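Local coordinates for protein peptidyl-prolyl cis-trans isomerase (Hirschia baltica, PDB 5EX2) that probably catalyses the cis-trans isomerisation of peptide bonds preceding proline, as a periplasmic cyclophilin-type folding helper, at residues K7-V20 / P228-F240. Sequence-based numbering, arbitrary orientation.
Sequences KESVQADPENWRSV and PEAWVMRNDGPMF
A short antiparallel sheet, built where the N-terminal region meets the chain beyond the cyclophilin barrel, pairs W17, R18 and S19 with M233, V232 and W231; strand 229-233 is its middle member, with 261-264 along its other side. R18 and V232 form the hydrogen-bonded pair, R18 N reaching V232 O at 2.8 Å, and the pairing runs on through V20 N to A230 O. The sheet illustrates how an edge strand can be secured by two means. On the W17 and W231 face, helix 7-11 lays V10 between the two indoles: CG1, anti to the backbone N (chi1 165°), presses over the five-membered ring of W231, 3.5 Å from its centroid, while CG2 sits over the centre of the W17 ring. M233 CB meets the opposite face of W17 toward its rim, a CH-pi contact, and the sulfur of M239 approaches that indole obliquely, a Met-aromatic contact. At the outer end of W231, K7 NZ makes a salt bridge to E229 OE1 (3.4 Å). On the other face, the R234 guanidinium lies flat against R18, whose CB stands 3.6 Å above its centre, while R18 itself turns to E38 in a salt bridge. With its chain extended from CG to NE, R234 donates NE to P14 O at 2.9 Å, a bent bond (137°). A leucine here would probably leave P14 O without this N-H and R18 CB without the flat group packed on it. Past the type I turn R234-G237, M239 N donates to N16 OD1 (3.0 Å) from above the carbonyl plane, and N16 ND2 donates to D13 OD2; the two bonds together fix the amide's rotation. Indole packing thus seats helix 7-11 on the sheet, whereas directional polar bonds at N16 and R234 tie the loop to the neighbouring turn and helix start.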
# COMPACT_ATOMS: atom_id res chain seq x y z
N LYS A 7 -17.27 -14.25 -3.02
CA LYS A 7 -17.62 -13.55 -1.80
C LYS A 7 -18.11 -14.54 -0.74
O LYS A 7 -17.75 -14.44 0.43
CB LYS A 7 -18.69 -12.50 -2.08
CG LYS A 7 -18.91 -11.53 -0.93
CD LYS A 7 -19.85 -10.39 -1.35
CE LYS A 7 -19.95 -9.32 -0.27
NZ LYS A 7 -21.00 -8.32 -0.58
N GLU A 8 -18.88 -15.53 -1.17
CA GLU A 8 -19.40 -16.52 -0.26
C GLU A 8 -18.26 -17.28 0.43
O GLU A 8 -18.27 -17.47 1.64
CB GLU A 8 -20.32 -17.48 -1.01
CG GLU A 8 -21.01 -18.51 -0.13
CD GLU A 8 -22.13 -19.24 -0.86
OE1 GLU A 8 -22.35 -18.98 -2.06
OE2 GLU A 8 -22.81 -20.09 -0.23
N SER A 9 -17.27 -17.70 -0.36
CA SER A 9 -16.16 -18.50 0.18
C SER A 9 -15.27 -17.68 1.12
O SER A 9 -14.69 -18.21 2.07
CB SER A 9 -15.33 -19.08 -0.96
OG SER A 9 -14.53 -18.08 -1.56
N VAL A 10 -15.13 -16.39 0.84
CA VAL A 10 -14.33 -15.50 1.65
C VAL A 10 -15.05 -15.17 2.97
O VAL A 10 -14.45 -15.21 4.03
CB VAL A 10 -14.02 -14.23 0.86
CG1 VAL A 10 -13.51 -13.12 1.77
CG2 VAL A 10 -13.04 -14.54 -0.26
N GLN A 11 -16.35 -14.87 2.91
CA GLN A 11 -17.10 -14.55 4.12
C GLN A 11 -17.25 -15.71 5.08
O GLN A 11 -17.33 -15.52 6.30
CB GLN A 11 -18.49 -14.04 3.75
CG GLN A 11 -18.45 -12.67 3.15
CD GLN A 11 -19.83 -12.12 2.86
OE1 GLN A 11 -20.76 -12.87 2.57
NE2 GLN A 11 -19.97 -10.80 2.93
N ALA A 12 -17.28 -16.92 4.55
CA ALA A 12 -17.45 -18.10 5.37
C ALA A 12 -16.16 -18.51 6.07
O ALA A 12 -16.18 -19.42 6.89
CB ALA A 12 -17.95 -19.25 4.53
N ASP A 13 -15.06 -17.84 5.76
CA ASP A 13 -13.73 -18.35 6.14
C ASP A 13 -12.82 -17.29 6.74
O ASP A 13 -11.80 -16.92 6.15
CB ASP A 13 -13.08 -18.98 4.91
CG ASP A 13 -11.85 -19.80 5.25
OD1 ASP A 13 -11.58 -20.05 6.44
OD2 ASP A 13 -11.17 -20.25 4.30
N PRO A 14 -13.16 -16.81 7.93
CA PRO A 14 -12.36 -15.77 8.58
C PRO A 14 -10.97 -16.26 8.97
O PRO A 14 -10.10 -15.44 9.22
CB PRO A 14 -13.19 -15.42 9.82
CG PRO A 14 -14.08 -16.59 10.05
CD PRO A 14 -14.37 -17.16 8.70
N GLU A 15 -10.76 -17.57 9.01
CA GLU A 15 -9.44 -18.11 9.28
C GLU A 15 -8.46 -17.75 8.17
O GLU A 15 -7.25 -17.64 8.40
CB GLU A 15 -9.51 -19.63 9.44
CG GLU A 15 -10.32 -20.11 10.65
CD GLU A 15 -11.85 -20.07 10.44
OE1 GLU A 15 -12.33 -19.89 9.30
OE2 GLU A 15 -12.57 -20.24 11.45
N ASN A 16 -8.98 -17.54 6.96
CA ASN A 16 -8.13 -17.28 5.81
C ASN A 16 -8.29 -15.89 5.23
O ASN A 16 -7.50 -15.50 4.38
CB ASN A 16 -8.37 -18.31 4.74
CG ASN A 16 -7.71 -19.62 5.08
OD1 ASN A 16 -6.50 -19.69 5.21
ND2 ASN A 16 -8.50 -20.67 5.23
N TRP A 17 -9.30 -15.15 5.66
CA TRP A 17 -9.61 -13.85 5.08
C TRP A 17 -9.87 -12.80 6.15
O TRP A 17 -10.67 -12.98 7.07
CB TRP A 17 -10.80 -13.95 4.14
CG TRP A 17 -10.52 -14.82 2.98
CD1 TRP A 17 -10.83 -16.14 2.86
CD2 TRP A 17 -9.83 -14.45 1.78
NE1 TRP A 17 -10.39 -16.62 1.66
CE2 TRP A 17 -9.77 -15.60 0.97
CE3 TRP A 17 -9.27 -13.26 1.31
CZ2 TRP A 17 -9.17 -15.59 -0.28
CZ3 TRP A 17 -8.67 -13.26 0.06
CH2 TRP A 17 -8.64 -14.42 -0.72
N ARG A 18 -9.19 -11.67 5.98
CA ARG A 18 -9.30 -10.52 6.86
C ARG A 18 -10.13 -9.45 6.19
O ARG A 18 -9.83 -9.03 5.07
CB ARG A 18 -7.89 -9.98 7.19
CG ARG A 18 -7.88 -8.70 8.01
CD ARG A 18 -6.45 -8.20 8.27
NE ARG A 18 -5.73 -7.86 7.05
CZ ARG A 18 -5.90 -6.72 6.38
NH1 ARG A 18 -6.76 -5.81 6.81
NH2 ARG A 18 -5.20 -6.50 5.28
N SER A 19 -11.16 -8.99 6.88
CA SER A 19 -12.02 -7.93 6.36
C SER A 19 -11.31 -6.59 6.52
O SER A 19 -10.86 -6.25 7.61
CB SER A 19 -13.35 -7.95 7.11
OG SER A 19 -14.17 -6.88 6.69
N VAL A 20 -11.24 -5.82 5.44
CA VAL A 20 -10.60 -4.51 5.47
C VAL A 20 -11.54 -3.50 6.10
O VAL A 20 -12.70 -3.38 5.71
CB VAL A 20 -10.17 -4.07 4.06
CG1 VAL A 20 -9.65 -2.64 4.04
CG2 VAL A 20 -9.10 -5.02 3.50
N PRO A 228 -18.00 -0.71 -1.10
CA PRO A 228 -17.36 -1.96 -1.50
C PRO A 228 -16.84 -2.67 -0.28
O PRO A 228 -16.53 -2.02 0.71
CB PRO A 228 -16.22 -1.52 -2.43
CG PRO A 228 -16.13 -0.05 -2.31
CD PRO A 228 -17.38 0.47 -1.71
N GLU A 229 -16.75 -3.99 -0.35
CA GLU A 229 -16.27 -4.80 0.76
C GLU A 229 -15.01 -5.51 0.29
O GLU A 229 -15.03 -6.23 -0.70
CB GLU A 229 -17.34 -5.78 1.23
CG GLU A 229 -18.60 -5.08 1.78
CD GLU A 229 -19.77 -6.01 2.11
OE1 GLU A 229 -19.58 -7.23 2.29
OE2 GLU A 229 -20.90 -5.49 2.20
N ALA A 230 -13.91 -5.30 1.02
CA ALA A 230 -12.62 -5.87 0.65
C ALA A 230 -12.12 -6.85 1.70
O ALA A 230 -12.36 -6.69 2.90
CB ALA A 230 -11.60 -4.76 0.44
N TRP A 231 -11.46 -7.88 1.21
CA TRP A 231 -10.83 -8.87 2.08
C TRP A 231 -9.43 -9.11 1.57
O TRP A 231 -9.17 -9.04 0.37
CB TRP A 231 -11.61 -10.19 2.11
CG TRP A 231 -12.82 -10.23 3.01
CD1 TRP A 231 -12.89 -10.69 4.31
CD2 TRP A 231 -14.15 -9.86 2.66
NE1 TRP A 231 -14.18 -10.60 4.78
CE2 TRP A 231 -14.97 -10.09 3.79
CE3 TRP A 231 -14.73 -9.33 1.50
CZ2 TRP A 231 -16.33 -9.82 3.78
CZ3 TRP A 231 -16.07 -9.06 1.50
CH2 TRP A 231 -16.87 -9.30 2.64
N VAL A 232 -8.54 -9.40 2.50
CA VAL A 232 -7.14 -9.71 2.21
C VAL A 232 -6.85 -11.04 2.86
O VAL A 232 -7.21 -11.27 4.01
CB VAL A 232 -6.19 -8.62 2.74
CG1 VAL A 232 -4.74 -8.99 2.52
CG2 VAL A 232 -6.52 -7.30 2.11
N MET A 233 -6.23 -11.93 2.11
CA MET A 233 -5.88 -13.24 2.65
C MET A 233 -4.97 -13.08 3.88
O MET A 233 -4.12 -12.21 3.94
CB MET A 233 -5.20 -14.10 1.58
CG MET A 233 -4.83 -15.53 2.04
SD MET A 233 -4.25 -16.55 0.70
CE MET A 233 -5.77 -16.89 -0.18
N ARG A 234 -5.22 -13.90 4.89
CA ARG A 234 -4.44 -13.90 6.11
C ARG A 234 -3.12 -14.64 5.88
O ARG A 234 -3.12 -15.80 5.49
CB ARG A 234 -5.23 -14.55 7.26
CG ARG A 234 -6.35 -13.67 7.77
CD ARG A 234 -7.01 -14.19 9.04
NE ARG A 234 -8.12 -13.33 9.46
CZ ARG A 234 -7.97 -12.16 10.10
NH1 ARG A 234 -6.77 -11.68 10.39
NH2 ARG A 234 -9.05 -11.46 10.44
N ASN A 235 -2.01 -13.94 6.08
CA ASN A 235 -0.72 -14.51 5.78
C ASN A 235 -0.40 -15.66 6.70
O ASN A 235 0.33 -16.54 6.31
CB ASN A 235 0.36 -13.44 5.87
CG ASN A 235 0.10 -12.26 4.92
OD1 ASN A 235 -0.13 -11.14 5.36
ND2 ASN A 235 0.18 -12.50 3.62
N ASP A 236 -1.00 -15.66 7.90
CA ASP A 236 -0.73 -16.68 8.90
C ASP A 236 -1.72 -17.85 8.81
O ASP A 236 -1.75 -18.71 9.71
CB ASP A 236 -0.73 -16.08 10.31
CG ASP A 236 -2.05 -15.40 10.69
OD1 ASP A 236 -2.92 -15.16 9.82
OD2 ASP A 236 -2.22 -15.10 11.89
N GLY A 237 -2.51 -17.88 7.76
CA GLY A 237 -3.47 -18.95 7.56
C GLY A 237 -2.99 -19.97 6.55
O GLY A 237 -1.97 -19.77 5.87
N PRO A 238 -3.72 -21.08 6.43
CA PRO A 238 -3.24 -22.18 5.59
C PRO A 238 -3.36 -21.94 4.10
O PRO A 238 -2.58 -22.46 3.33
CB PRO A 238 -4.13 -23.35 6.01
CG PRO A 238 -5.33 -22.74 6.57
CD PRO A 238 -4.89 -21.46 7.24
N MET A 239 -4.33 -21.15 3.67
CA MET A 239 -4.40 -20.86 2.25
C MET A 239 -3.16 -20.09 1.80
O MET A 239 -2.66 -20.30 0.70
CB MET A 239 -5.66 -20.08 1.91
CG MET A 239 -6.89 -20.94 1.99
SD MET A 239 -8.44 -20.10 1.64
CE MET A 239 -8.27 -19.83 -0.12
N PHE A 240 -2.67 -19.20 2.64
CA PHE A 240 -1.48 -18.47 2.26
C PHE A 240 -0.27 -19.40 2.26
O PHE A 240 0.62 -19.24 1.43
CB PHE A 240 -1.23 -17.27 3.16
CG PHE A 240 -0.21 -16.31 2.58
CD1 PHE A 240 -0.54 -15.55 1.46
CD2 PHE A 240 1.06 -16.20 3.10
CE1 PHE A 240 0.37 -14.69 0.89
CE2 PHE A 240 1.97 -15.34 2.53
CZ PHE A 240 1.63 -14.58 1.43
O HOH W 1 -5.15 -17.08 10.21
O HOH W 2 -4.44 -18.01 4.54
O HOH W 3 -11.12 -12.76 9.86
O HOH W 4 -4.29 -10.05 5.92
O HOH W 5 -14.99 -6.59 4.13
O HOH W 6 -14.24 -3.99 3.62